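Local coordinates for protein HTH-type transcriptional repressor Rv2887 (Mycobacterium tuberculosis, PDB 5HSM) that represses transcription of a methyltransferase gene and several others as a homodimeric MarR-family DNA-binding protein that also binds salicylate and para-aminosalicylic acid, at residues 42-47 with 132-137; 60-65 with 121-126. All coordinates share one frame; numbering follows the deposited sequence.

Interaction 1. Residues 42-47 with 132-137; sequences RPEVSA and RAADAR
Arg-137 and Glu-44 form a salt bridge between helices 118-139 and 29-49. NE of Arg-137 donates to OE2 of Glu-44 over 2.8 Å, with an N-H...O angle of 161°. The oxygen lies at the guanidinium edge, close to its plane, and is approached nearly along its C-O axis; carboxylate and guanidinium planes are turned 44° apart. Arg-137 bends at chi3, which lays one guanidinium face, toward its rim, over the carbonyl O of Ala-133 and CA of Ala-134 on its own helix. A water bridges the same pair: it accepts from NH2 of Arg-137 at 2.8 Å and donates to the backbone O of Glu-44 at 2.7 Å.

Below this polar layer, CG of Glu-44 rests 3.8 Å from CB of Ala-134, the methyl that points at the facing helix. CG2 of Val-45 flanks that methyl at 4.1 Å, and Val-45 also touches Leu-56 and Val-131. The segments run nearer antiparallel, at 141°, with axes 8.9 Å apart. In MarR proteins these two helices belong to the dimerisation region; consistent with that, the carboxylate of Asp-135, a salicylate-binding residue that points away, accepts hydrogen bonds from the backbone N of Leu-30 and Gly-31 of the second subunit.

The chemistry is split: a small apolar seam lies inside, while a directed ion pair and a water bridge on the outer side fix Arg-137 across the two helices.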
loop_
_atom_site.group_PDB
_atom_site.type_symbol
_atom_site.label_atom_id
_atom_site.label_comp_id
_atom_site.label_asym_id
_atom_site.label_seq_id
_atom_site.Cartn_x
_atom_site.Cartn_y
_atom_site.Cartn_z
ATOM N N ARG A 42 -8.966 3.753 -3.832
ATOM C CA ARG A 42 -8.045 3.770 -4.968
ATOM C C ARG A 42 -8.795 3.882 -6.309
ATOM O O ARG A 42 -8.441 4.730 -7.145
ATOM C CB ARG A 42 -7.139 2.533 -4.965
ATOM C CG ARG A 42 -5.933 2.693 -5.855
ATOM C CD ARG A 42 -5.316 1.354 -6.230
ATOM N NE ARG A 42 -4.403 1.476 -7.372
ATOM C CZ ARG A 42 -4.743 1.889 -8.595
ATOM N NH1 ARG A 42 -5.999 2.213 -8.887
ATOM N NH2 ARG A 42 -3.818 1.964 -9.544
ATOM N N PRO A 43 -9.831 3.054 -6.526
ATOM C CA PRO A 43 -10.596 3.256 -7.767
ATOM C C PRO A 43 -11.315 4.590 -7.829
ATOM O O PRO A 43 -11.489 5.108 -8.926
ATOM C CB PRO A 43 -11.626 2.122 -7.743
ATOM C CG PRO A 43 -11.079 1.112 -6.833
ATOM C CD PRO A 43 -10.254 1.824 -5.826
ATOM N N GLU A 44 -11.768 5.120 -6.697
ATOM C CA GLU A 44 -12.438 6.423 -6.707
ATOM C C GLU A 44 -11.472 7.507 -7.203
ATOM O O GLU A 44 -11.823 8.355 -8.044
ATOM C CB GLU A 44 -12.975 6.772 -5.312
ATOM C CG GLU A 44 -13.815 8.057 -5.247
ATOM C CD GLU A 44 -15.284 7.834 -5.551
ATOM O OE1 GLU A 44 -15.724 6.663 -5.583
ATOM O OE2 GLU A 44 -16.003 8.835 -5.767
ATOM N N VAL A 45 -10.249 7.473 -6.677
ATOM C CA VAL A 45 -9.214 8.426 -7.072
ATOM C C VAL A 45 -8.789 8.243 -8.533
ATOM O O VAL A 45 -8.711 9.207 -9.298
ATOM C CB VAL A 45 -7.989 8.314 -6.136
ATOM C CG1 VAL A 45 -6.843 9.156 -6.652
ATOM C CG2 VAL A 45 -8.384 8.791 -4.744
ATOM N N SER A 46 -8.543 7.001 -8.924
ATOM C CA SER A 46 -8.241 6.686 -10.313
ATOM C C SER A 46 -9.332 7.185 -11.286
ATOM O O SER A 46 -9.031 7.766 -12.338
ATOM C CB SER A 46 -8.046 5.177 -10.451
ATOM O OG SER A 46 -7.713 4.832 -11.772
ATOM N N ALA A 47 -10.596 6.946 -10.938
ATOM C CA ALA A 47 -11.710 7.363 -11.782
ATOM C C ALA A 47 -11.791 8.881 -11.868
ATOM O O ALA A 47 -12.151 9.428 -12.914
ATOM C CB ALA A 47 -13.021 6.801 -11.270
ATOM N N ARG A 132 -8.812 15.493 -3.817
ATOM C CA ARG A 132 -9.442 15.898 -2.555
ATOM C C ARG A 132 -10.962 15.706 -2.614
ATOM O O ARG A 132 -11.599 15.290 -1.622
ATOM C CB ARG A 132 -9.110 17.353 -2.219
ATOM C CG ARG A 132 -7.612 17.605 -2.080
ATOM C CD ARG A 132 -7.318 18.966 -1.437
ATOM N NE ARG A 132 -7.497 18.911 0.012
ATOM C CZ ARG A 132 -6.593 18.417 0.859
ATOM N NH1 ARG A 132 -5.444 17.935 0.406
ATOM N NH2 ARG A 132 -6.838 18.399 2.162
ATOM N N ALA A 133 -11.538 15.995 -3.786
ATOM C CA ALA A 133 -12.972 15.806 -3.954
ATOM C C ALA A 133 -13.336 14.313 -3.877
ATOM O O ALA A 133 -14.349 13.952 -3.262
ATOM C CB ALA A 133 -13.452 16.408 -5.276
ATOM N N ALA A 134 -12.524 13.455 -4.493
ATOM C CA ALA A 134 -12.754 11.988 -4.406
ATOM C C ALA A 134 -12.763 11.506 -2.963
ATOM O O ALA A 134 -13.615 10.690 -2.540
ATOM C CB ALA A 134 -11.692 11.235 -5.187
ATOM N N ASP A 135 -11.793 12.009 -2.204
ATOM C CA ASP A 135 -11.687 11.681 -0.785
ATOM C C ASP A 135 -12.973 12.028 -0.047
ATOM O O ASP A 135 -13.523 11.212 0.726
ATOM C CB ASP A 135 -10.513 12.435 -0.169
ATOM C CG ASP A 135 -10.135 11.912 1.216
ATOM O OD1 ASP A 135 -9.371 10.936 1.275
ATOM O OD2 ASP A 135 -10.575 12.494 2.236
ATOM N N ALA A 136 -13.455 13.246 -0.290
ATOM C CA ALA A 136 -14.695 13.689 0.341
ATOM C C ALA A 136 -15.891 12.830 -0.068
ATOM O O ALA A 136 -16.790 12.576 0.741
ATOM C CB ALA A 136 -14.970 15.165 0.004
ATOM N N ARG A 137 -15.923 12.405 -1.329
ATOM C CA ARG A 137 -17.024 11.565 -1.798
ATOM C C ARG A 137 -17.071 10.240 -1.055
ATOM O O ARG A 137 -18.158 9.735 -0.743
ATOM C CB ARG A 137 -16.920 11.301 -3.300
ATOM C CG ARG A 137 -17.355 12.488 -4.152
ATOM C CD ARG A 137 -17.595 12.066 -5.583
ATOM N NE ARG A 137 -16.388 11.593 -6.266
ATOM C CZ ARG A 137 -15.492 12.394 -6.833
ATOM N NH1 ARG A 137 -15.628 13.717 -6.765
ATOM N NH2 ARG A 137 -14.452 11.876 -7.465
HETATM O O HOH W 1 -14.309 9.243 -8.434
#

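Interaction 2. Residues 60-65 with 121-126; sequences VCLRML and RALAKR. With SO4 (sulfate ion), chain C.
Helix 56-67, the first helix of the winged helix-turn-helix domain of this MarR fold, packs against the long helix 118-139 that follows the wing, bringing Leu-62 onto Ala-124 and Leu-123. Leu-62 points toward the other helix, and CG anti to the backbone N (chi1 -162°) extends its branch to Ala-124. Its CG sits 3.9 Å from CB of Ala-124, and its CD2 reaches past that methyl to the backbone, 3.8 Å from CA of Ala-124. The same CD2 meets CG of Leu-123 at 3.9 Å, so one branch of Leu-62 serves both neighbours.

Arg-63, a salicylate-binding residue, forms salt bridges with Glu-128 of its own chain and Asp-27 of the second subunit. Its NH1 stands 4.9 Å from NZ of Lys-125, a like-charged neighbour whose effect those two acids would probably offset.

On the far side of helix 118-139, NE of Arg-121 donates to O3 of a sulfate at 2.7 Å; NH2 adds weak bonds to O3 and O2. The ion probably comes from the crystallisation liquor.

No hydrogen bond joins the two segments: cohesion is apolar, carried by one leucine, while Arg-63 and Arg-121 pair with acids and an anion outside them.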
loop_
_atom_site.group_PDB
_atom_site.type_symbol
_atom_site.label_atom_id
_atom_site.label_comp_id
_atom_site.label_asym_id
_atom_site.label_seq_id
_atom_site.Cartn_x
_atom_site.Cartn_y
_atom_site.Cartn_z
ATOM N N VAL A 60 0.954 10.807 -8.832
ATOM C CA VAL A 60 1.932 10.798 -7.736
ATOM C C VAL A 60 3.265 11.439 -8.175
ATOM O O VAL A 60 3.822 12.308 -7.472
ATOM C CB VAL A 60 2.146 9.365 -7.222
ATOM C CG1 VAL A 60 3.311 9.300 -6.248
ATOM C CG2 VAL A 60 0.861 8.861 -6.537
ATOM N N CYS A 61 3.754 11.044 -9.350
ATOM C CA CYS A 61 4.966 11.644 -9.917
ATOM C C CYS A 61 4.827 13.159 -10.120
ATOM O O CYS A 61 5.675 13.945 -9.687
ATOM C CB CYS A 61 5.315 10.977 -11.250
ATOM S SG CYS A 61 6.750 11.680 -12.102
ATOM N N LEU A 62 3.756 13.555 -10.806
ATOM C CA LEU A 62 3.420 14.965 -11.010
ATOM C C LEU A 62 3.443 15.784 -9.707
ATOM O O LEU A 62 4.039 16.863 -9.639
ATOM C CB LEU A 62 2.038 15.051 -11.671
ATOM C CG LEU A 62 1.579 16.326 -12.373
ATOM C CD1 LEU A 62 2.492 16.651 -13.543
ATOM C CD2 LEU A 62 0.146 16.147 -12.852
ATOM N N ARG A 63 2.801 15.261 -8.669
ATOM C CA ARG A 63 2.716 15.959 -7.399
ATOM C C ARG A 63 4.097 16.084 -6.745
ATOM O O ARG A 63 4.461 17.148 -6.207
ATOM C CB ARG A 63 1.736 15.239 -6.464
ATOM C CG ARG A 63 1.565 15.927 -5.132
ATOM C CD ARG A 63 0.172 15.736 -4.587
ATOM N NE ARG A 63 -0.057 16.542 -3.392
ATOM C CZ ARG A 63 -0.308 17.852 -3.405
ATOM N NH1 ARG A 63 -0.361 18.521 -4.552
ATOM N NH2 ARG A 63 -0.509 18.496 -2.263
ATOM N N MET A 64 4.871 15.002 -6.810
ATOM C CA MET A 64 6.225 15.012 -6.255
ATOM C C MET A 64 7.101 16.069 -6.935
ATOM O O MET A 64 7.853 16.798 -6.277
ATOM C CB MET A 64 6.873 13.636 -6.392
ATOM C CG MET A 64 6.352 12.614 -5.411
ATOM S SD MET A 64 7.380 11.137 -5.362
ATOM C CE MET A 64 7.119 10.466 -6.994
ATOM N N LEU A 65 7.002 16.140 -8.256
ATOM C CA LEU A 65 7.754 17.136 -9.017
ATOM C C LEU A 65 7.252 18.571 -8.828
ATOM O O LEU A 65 8.026 19.529 -8.947
ATOM C CB LEU A 65 7.738 16.779 -10.501
ATOM C CG LEU A 65 8.743 15.698 -10.886
ATOM C CD1 LEU A 65 8.601 15.352 -12.361
ATOM C CD2 LEU A 65 10.151 16.189 -10.590
ATOM N N ARG A 121 2.294 22.205 -14.171
ATOM C CA ARG A 121 2.028 22.797 -12.861
ATOM C C ARG A 121 0.520 23.024 -12.724
ATOM O O ARG A 121 -0.084 22.768 -11.662
ATOM C CB ARG A 121 2.825 24.107 -12.683
ATOM C CG ARG A 121 4.337 23.891 -12.733
ATOM C CD ARG A 121 5.164 25.150 -12.399
ATOM N NE ARG A 121 5.010 26.207 -13.398
ATOM C CZ ARG A 121 5.767 26.340 -14.486
ATOM N NH1 ARG A 121 6.744 25.473 -14.741
ATOM N NH2 ARG A 121 5.551 27.351 -15.322
ATOM N N ALA A 122 -0.093 23.478 -13.819
ATOM C CA ALA A 122 -1.530 23.716 -13.803
ATOM C C ALA A 122 -2.264 22.401 -13.554
ATOM O O ALA A 122 -3.204 22.332 -12.737
ATOM C CB ALA A 122 -1.985 24.342 -15.104
ATOM N N LEU A 123 -1.817 21.365 -14.257
ATOM C CA LEU A 123 -2.420 20.029 -14.157
ATOM C C LEU A 123 -2.253 19.467 -12.769
ATOM O O LEU A 123 -3.152 18.814 -12.248
ATOM C CB LEU A 123 -1.801 19.067 -15.176
ATOM C CG LEU A 123 -2.425 17.675 -15.290
ATOM C CD1 LEU A 123 -3.894 17.779 -15.729
ATOM C CD2 LEU A 123 -1.631 16.808 -16.256
ATOM N N ALA A 124 -1.090 19.708 -12.166
ATOM C CA ALA A 124 -0.816 19.174 -10.842
ATOM C C ALA A 124 -1.829 19.759 -9.874
ATOM O O ALA A 124 -2.378 19.042 -9.015
ATOM C CB ALA A 124 0.625 19.493 -10.396
ATOM N N LYS A 125 -2.108 21.056 -10.027
ATOM C CA LYS A 125 -3.047 21.652 -9.079
ATOM C C LYS A 125 -4.494 21.203 -9.336
ATOM O O LYS A 125 -5.215 20.872 -8.378
ATOM C CB LYS A 125 -2.917 23.182 -9.067
ATOM C CG LYS A 125 -1.710 23.636 -8.223
ATOM C CD LYS A 125 -1.275 22.502 -7.250
ATOM C CE LYS A 125 -0.603 22.958 -5.945
ATOM N NZ LYS A 125 -1.550 23.296 -4.840
ATOM N N ARG A 126 -4.911 21.144 -10.604
ATOM C CA ARG A 126 -6.255 20.656 -10.907
ATOM C C ARG A 126 -6.459 19.221 -10.394
ATOM O O ARG A 126 -7.514 18.877 -9.836
ATOM C CB ARG A 126 -6.527 20.713 -12.412
ATOM C CG ARG A 126 -7.813 21.442 -12.772
ATOM C CD ARG A 126 -7.554 22.892 -13.185
ATOM N NE ARG A 126 -6.892 22.998 -14.488
ATOM C CZ ARG A 126 -6.556 24.147 -15.075
ATOM N NH1 ARG A 126 -6.817 25.308 -14.485
ATOM N NH2 ARG A 126 -5.957 24.137 -16.258
HETATM S S SO4 C . 2.726 29.375 -13.639
HETATM O O1 SO4 C . 1.413 28.749 -13.752
HETATM O O2 SO4 C . 3.225 29.668 -14.981
HETATM O O3 SO4 C . 3.639 28.470 -12.943
HETATM O O4 SO4 C . 2.599 30.612 -12.871
#

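From the N terminus, the chain runs through helix 29-49, which carries the first half of interaction 1, and then into helix 56-67, which carries the first half of interaction 2. It continues through helices 73-79 and 84-96 and returns along helix 118-139, meeting 60-65 at 121-126 and then 42-47 at 132-137. Interaction 2 therefore closes a loop nested inside the larger one closed by interaction 1. Their centres lie 16 Å apart and their nearest atoms about 6 Å, without touching. Helix 118-139 is common to both, joining two consecutive N-terminal helices, and residues at both sites also touch the second subunit.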